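Side-chain contacts in sorbitol dehydrogenase (Gluconobacter oxydans, PDB 5ITG), which probably oxidises D-sorbitol to L-sorbose, passing hydride to a nicotinamide cofactor of the NADP type: residues K207-D210 with P211-K215; A113-K116 with H117-D120. All coordinates share one frame; numbering follows the deposited sequence.

Interaction 1 (K207-D210 with P211-K215)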
loop_
_atom_site.group_PDB
_atom_site.type_symbol
_atom_site.label_atom_id
_atom_site.label_comp_id
_atom_site.label_asym_id
_atom_site.label_seq_id
_atom_site.Cartn_x
_atom_site.Cartn_y
_atom_site.Cartn_z
ATOM N N LYS A 207 -5.485 -25.126 -10.216
ATOM C CA LYS A 207 -6.646 -25.920 -10.605
ATOM C C LYS A 207 -6.596 -26.257 -12.091
ATOM O O LYS A 207 -6.862 -27.389 -12.489
ATOM C CB LYS A 207 -7.939 -25.165 -10.301
ATOM C CG LYS A 207 -9.189 -25.966 -10.602
ATOM C CD LYS A 207 -10.445 -25.141 -10.386
ATOM C CE LYS A 207 -11.683 -25.993 -10.590
ATOM N NZ LYS A 207 -11.653 -27.179 -9.683
ATOM N N ALA A 208 -6.253 -25.269 -12.908
ATOM C CA ALA A 208 -6.168 -25.480 -14.345
ATOM C C ALA A 208 -5.036 -26.448 -14.655
ATOM O O ALA A 208 -5.145 -27.266 -15.562
ATOM C CB ALA A 208 -5.934 -24.154 -15.060
ATOM N N ARG A 209 -3.954 -26.345 -13.891
ATOM C CA ARG A 209 -2.785 -27.201 -14.073
ATOM C C ARG A 209 -3.109 -28.655 -13.730
ATOM O O ARG A 209 -2.838 -29.563 -14.521
ATOM C CB ARG A 209 -1.638 -26.699 -13.191
ATOM C CG ARG A 209 -0.365 -27.521 -13.253
ATOM C CD ARG A 209 0.369 -27.329 -14.569
ATOM N NE ARG A 209 1.563 -28.164 -14.636
ATOM C CZ ARG A 209 1.547 -29.492 -14.707
ATOM N NH1 ARG A 209 0.393 -30.146 -14.726
ATOM N NH2 ARG A 209 2.686 -30.166 -14.760
ATOM N N ASP A 210 -3.693 -28.867 -12.552
ATOM C CA ASP A 210 -4.058 -30.200 -12.085
ATOM C C ASP A 210 -4.821 -30.137 -10.761
ATOM O O ASP A 210 -4.270 -29.745 -9.732
ATOM C CB ASP A 210 -2.800 -31.062 -11.924
ATOM C CG ASP A 210 -3.044 -32.304 -11.087
ATOM O OD1 ASP A 210 -4.160 -32.861 -11.151
ATOM O OD2 ASP A 210 -2.109 -32.731 -10.371
ATOM N N PRO A 211 -6.105 -30.534 -10.772
ATOM C CA PRO A 211 -6.951 -30.522 -9.575
ATOM C C PRO A 211 -6.295 -31.106 -8.324
ATOM O O PRO A 211 -6.395 -30.528 -7.240
ATOM C CB PRO A 211 -8.177 -31.311 -10.022
ATOM C CG PRO A 211 -8.295 -30.911 -11.464
ATOM C CD PRO A 211 -6.861 -31.030 -11.936
ATOM N N GLU A 212 -5.630 -32.248 -8.464
ATOM C CA GLU A 212 -4.966 -32.864 -7.322
ATOM C C GLU A 212 -3.881 -31.942 -6.766
ATOM O O GLU A 212 -3.661 -31.883 -5.554
ATOM C CB GLU A 212 -4.338 -34.195 -7.726
ATOM C CG GLU A 212 -5.339 -35.262 -8.116
ATOM C CD GLU A 212 -4.662 -36.526 -8.608
ATOM O OE1 GLU A 212 -3.735 -37.010 -7.918
ATOM O OE2 GLU A 212 -5.060 -37.038 -9.679
ATOM N N LEU A 213 -3.197 -31.233 -7.658
ATOM C CA LEU A 213 -2.140 -30.312 -7.251
ATOM C C LEU A 213 -2.714 -29.129 -6.477
ATOM O O LEU A 213 -2.143 -28.701 -5.477
ATOM C CB LEU A 213 -1.384 -29.790 -8.474
ATOM C CG LEU A 213 -0.344 -28.701 -8.188
ATOM C CD1 LEU A 213 0.676 -29.197 -7.176
ATOM C CD2 LEU A 213 0.337 -28.299 -9.488
ATOM N N ALA A 214 -3.844 -28.606 -6.944
ATOM C CA ALA A 214 -4.488 -27.474 -6.284
ATOM C C ALA A 214 -4.960 -27.904 -4.904
ATOM O O ALA A 214 -4.862 -27.146 -3.937
ATOM C CB ALA A 214 -5.663 -26.982 -7.111
ATOM N N LYS A 215 -5.470 -29.129 -4.821
ATOM C CA LYS A 215 -5.944 -29.666 -3.554
ATOM C C LYS A 215 -4.802 -29.674 -2.546
ATOM O O LYS A 215 -4.966 -29.230 -1.407
ATOM C CB LYS A 215 -6.481 -31.088 -3.743
ATOM C CG LYS A 215 -6.914 -31.757 -2.449
ATOM C CD LYS A 215 -7.326 -33.209 -2.671
ATOM C CE LYS A 215 -7.721 -33.872 -1.359
ATOM N NZ LYS A 215 -8.837 -33.153 -0.674
#
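With its CG anti to the backbone N (chi1 164°), Asp210 holds its carboxylate over the first amides of the helix that starts at Pro211, while Leu213 runs across the Asp210 side chain at about a right angle. The two carboxylate oxygens divide the work. OD1 takes the N-H of Glu212 at 3.1 Å between Glu212 N and Asp210 OD1, a donor standing well above the carboxylate plane (66° out of it). Asp210 OD2 receives only a weak bond from Leu213 N, at 3.3 Å, and the same N-H is shared, again weakly, with Asp210 O. Pro211 has no amide hydrogen to offer, and the main-chain O of Asp210 starts the regular helical pattern by accepting Ala214 N at 3.0 Å. Because these N-H groups lie at the positive end of a helix, the Asp210 carboxylate is probably favoured in its ionised form, partly offset by Glu212, whose OE2 is 4.5 Å from Asp210 OD1. Packing closes the corner: Arg209 lays CG against Leu213 CD2 at 3.9 Å, and Ala214 CB comes within 3.6 Å of Lys207 N. Leu213 continues inward onto Val169, Arg173 and Trp176 of helix 164-177. Asp210 thus both leaves helix 194-209 and serves as the N-cap of helix 211-220, an aspartate N-cap followed by proline in the first turn.

Interaction 2 (A113-K116 with H117-D120)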
loop_
_atom_site.group_PDB
_atom_site.type_symbol
_atom_site.label_atom_id
_atom_site.label_comp_id
_atom_site.label_asym_id
_atom_site.label_seq_id
_atom_site.Cartn_x
_atom_site.Cartn_y
_atom_site.Cartn_z
ATOM N N ALA A 113 17.095 -21.416 -12.769
ATOM C CA ALA A 113 17.768 -20.772 -11.641
ATOM C C ALA A 113 16.767 -20.310 -10.580
ATOM O O ALA A 113 17.029 -20.408 -9.378
ATOM C CB ALA A 113 18.579 -19.584 -12.132
ATOM N N VAL A 114 15.628 -19.798 -11.034
ATOM C CA VAL A 114 14.589 -19.331 -10.126
ATOM C C VAL A 114 13.938 -20.520 -9.438
ATOM O O VAL A 114 13.697 -20.496 -8.230
ATOM C CB VAL A 114 13.495 -18.534 -10.877
ATOM C CG1 VAL A 114 12.324 -18.242 -9.939
ATOM C CG2 VAL A 114 14.073 -17.234 -11.404
ATOM N N LEU A 115 13.657 -21.562 -10.219
ATOM C CA LEU A 115 13.026 -22.766 -9.691
ATOM C C LEU A 115 13.889 -23.475 -8.657
ATOM O O LEU A 115 13.363 -24.060 -7.712
ATOM C CB LEU A 115 12.677 -23.726 -10.831
ATOM C CG LEU A 115 11.412 -23.384 -11.629
ATOM C CD1 LEU A 115 11.271 -24.350 -12.798
ATOM C CD2 LEU A 115 10.187 -23.467 -10.722
ATOM N N LYS A 116 15.208 -23.421 -8.832
ATOM C CA LYS A 116 16.119 -24.053 -7.884
ATOM C C LYS A 116 15.953 -23.406 -6.512
ATOM O O LYS A 116 15.911 -24.093 -5.488
ATOM C CB LYS A 116 17.576 -23.903 -8.337
ATOM C CG LYS A 116 18.568 -24.623 -7.437
ATOM C CD LYS A 116 20.014 -24.282 -7.781
ATOM C CE LYS A 116 20.990 -25.081 -6.916
ATOM N NZ LYS A 116 20.677 -24.957 -5.453
ATOM N N HIS A 117 15.865 -22.081 -6.489
ATOM C CA HIS A 117 15.692 -21.379 -5.224
ATOM C C HIS A 117 14.343 -21.724 -4.619
ATOM O O HIS A 117 14.238 -21.992 -3.425
ATOM C CB HIS A 117 15.787 -19.861 -5.417
ATOM C CG HIS A 117 17.175 -19.320 -5.274
ATOM N ND1 HIS A 117 17.956 -18.971 -6.354
ATOM C CD2 HIS A 117 17.924 -19.072 -4.173
ATOM C CE1 HIS A 117 19.125 -18.530 -5.927
ATOM N NE2 HIS A 117 19.131 -18.580 -4.607
ATOM N N LEU A 118 13.317 -21.721 -5.464
ATOM C CA LEU A 118 11.954 -22.016 -5.046
ATOM C C LEU A 118 11.754 -23.410 -4.442
ATOM O O LEU A 118 10.884 -23.596 -3.583
ATOM C CB LEU A 118 11.013 -21.830 -6.231
ATOM C CG LEU A 118 10.164 -20.559 -6.317
ATOM C CD1 LEU A 118 10.837 -19.390 -5.621
ATOM C CD2 LEU A 118 9.896 -20.251 -7.780
ATOM N N VAL A 119 12.544 -24.389 -4.880
ATOM C CA VAL A 119 12.393 -25.740 -4.347
ATOM C C VAL A 119 13.291 -26.025 -3.152
ATOM O O VAL A 119 13.102 -27.030 -2.469
ATOM C CB VAL A 119 12.659 -26.832 -5.420
ATOM C CG1 VAL A 119 11.599 -26.780 -6.497
ATOM C CG2 VAL A 119 14.039 -26.658 -6.012
ATOM N N ASP A 120 14.253 -25.144 -2.893
ATOM C CA ASP A 120 15.176 -25.327 -1.772
ATOM C C ASP A 120 14.422 -25.352 -0.445
ATOM O O ASP A 120 13.657 -24.438 -0.136
ATOM C CB ASP A 120 16.220 -24.206 -1.752
ATOM C CG ASP A 120 17.338 -24.468 -0.756
ATOM O OD1 ASP A 120 17.050 -24.596 0.451
ATOM O OD2 ASP A 120 18.510 -24.549 -1.182
HETATM O O HOH W 1 18.091 -25.585 -4.083
#
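Leu118 and Val114 lie side by side one turn apart on helix 111-119 of the Rossmann domain, pointing the same way onto the sheet and helix 164-177. Traced outward, Leu118 starts with CB over the backbone, 3.6 Å from Leu115 O and similarly near Val114 O; CG and CD1 pass Val114 O more loosely, and CD2 ends against Val114 CG1 at 3.8 Å, with Leu115 CD2 farther off at 4.4 Å from Leu118 CD2. Beyond the helix, the Leu118 side chain goes on to touch Val29, Phe31 and Ala171. Shortening it to an alanine here would probably open a gap beside Val114 CG1 and leave Val29 and Phe31 without their leucine neighbour. In the backbone beneath, Leu118 N donates to Val114 O at 3.0 Å. One residue earlier, the His117 ring turns an edge to the preceding turn, and His117 ND1 gives a weak bond to Ala113 O, 3.5 Å away and near the ring plane. At the C-terminal end the two carboxylate oxygens of Asp120 have different partners: OD1 accepts Ala122 N, whereas OD2 faces Lys116 through a water. That water accepts from Lys116 NZ at 3.0 Å and donates both to Lys116 O and to Asp120 OD2, the last at 3.1 Å.

Interactions 1 and 2 belong to the same Rossmann domain and lie on the same side of the chain's centre; their own centres are 21 Å apart and their nearest atoms about 11 Å apart, without touching. Helix 164-177 lies against both: besides the neighbours already named, it offers Tyr167 and Arg174 to the side chains of interaction 2, and Arg175 NH1 hydrogen-bonds to Leu118 O and Asp120 O. Interaction 2 also packs on strands 26-31 and 56-61, whereas interaction 1 is a more exposed helix junction. The structure is substrate-free, and both contacts are peripheral, their centres about 31 Å (interaction 1) and about 28 Å (interaction 2) from the centre of the chain.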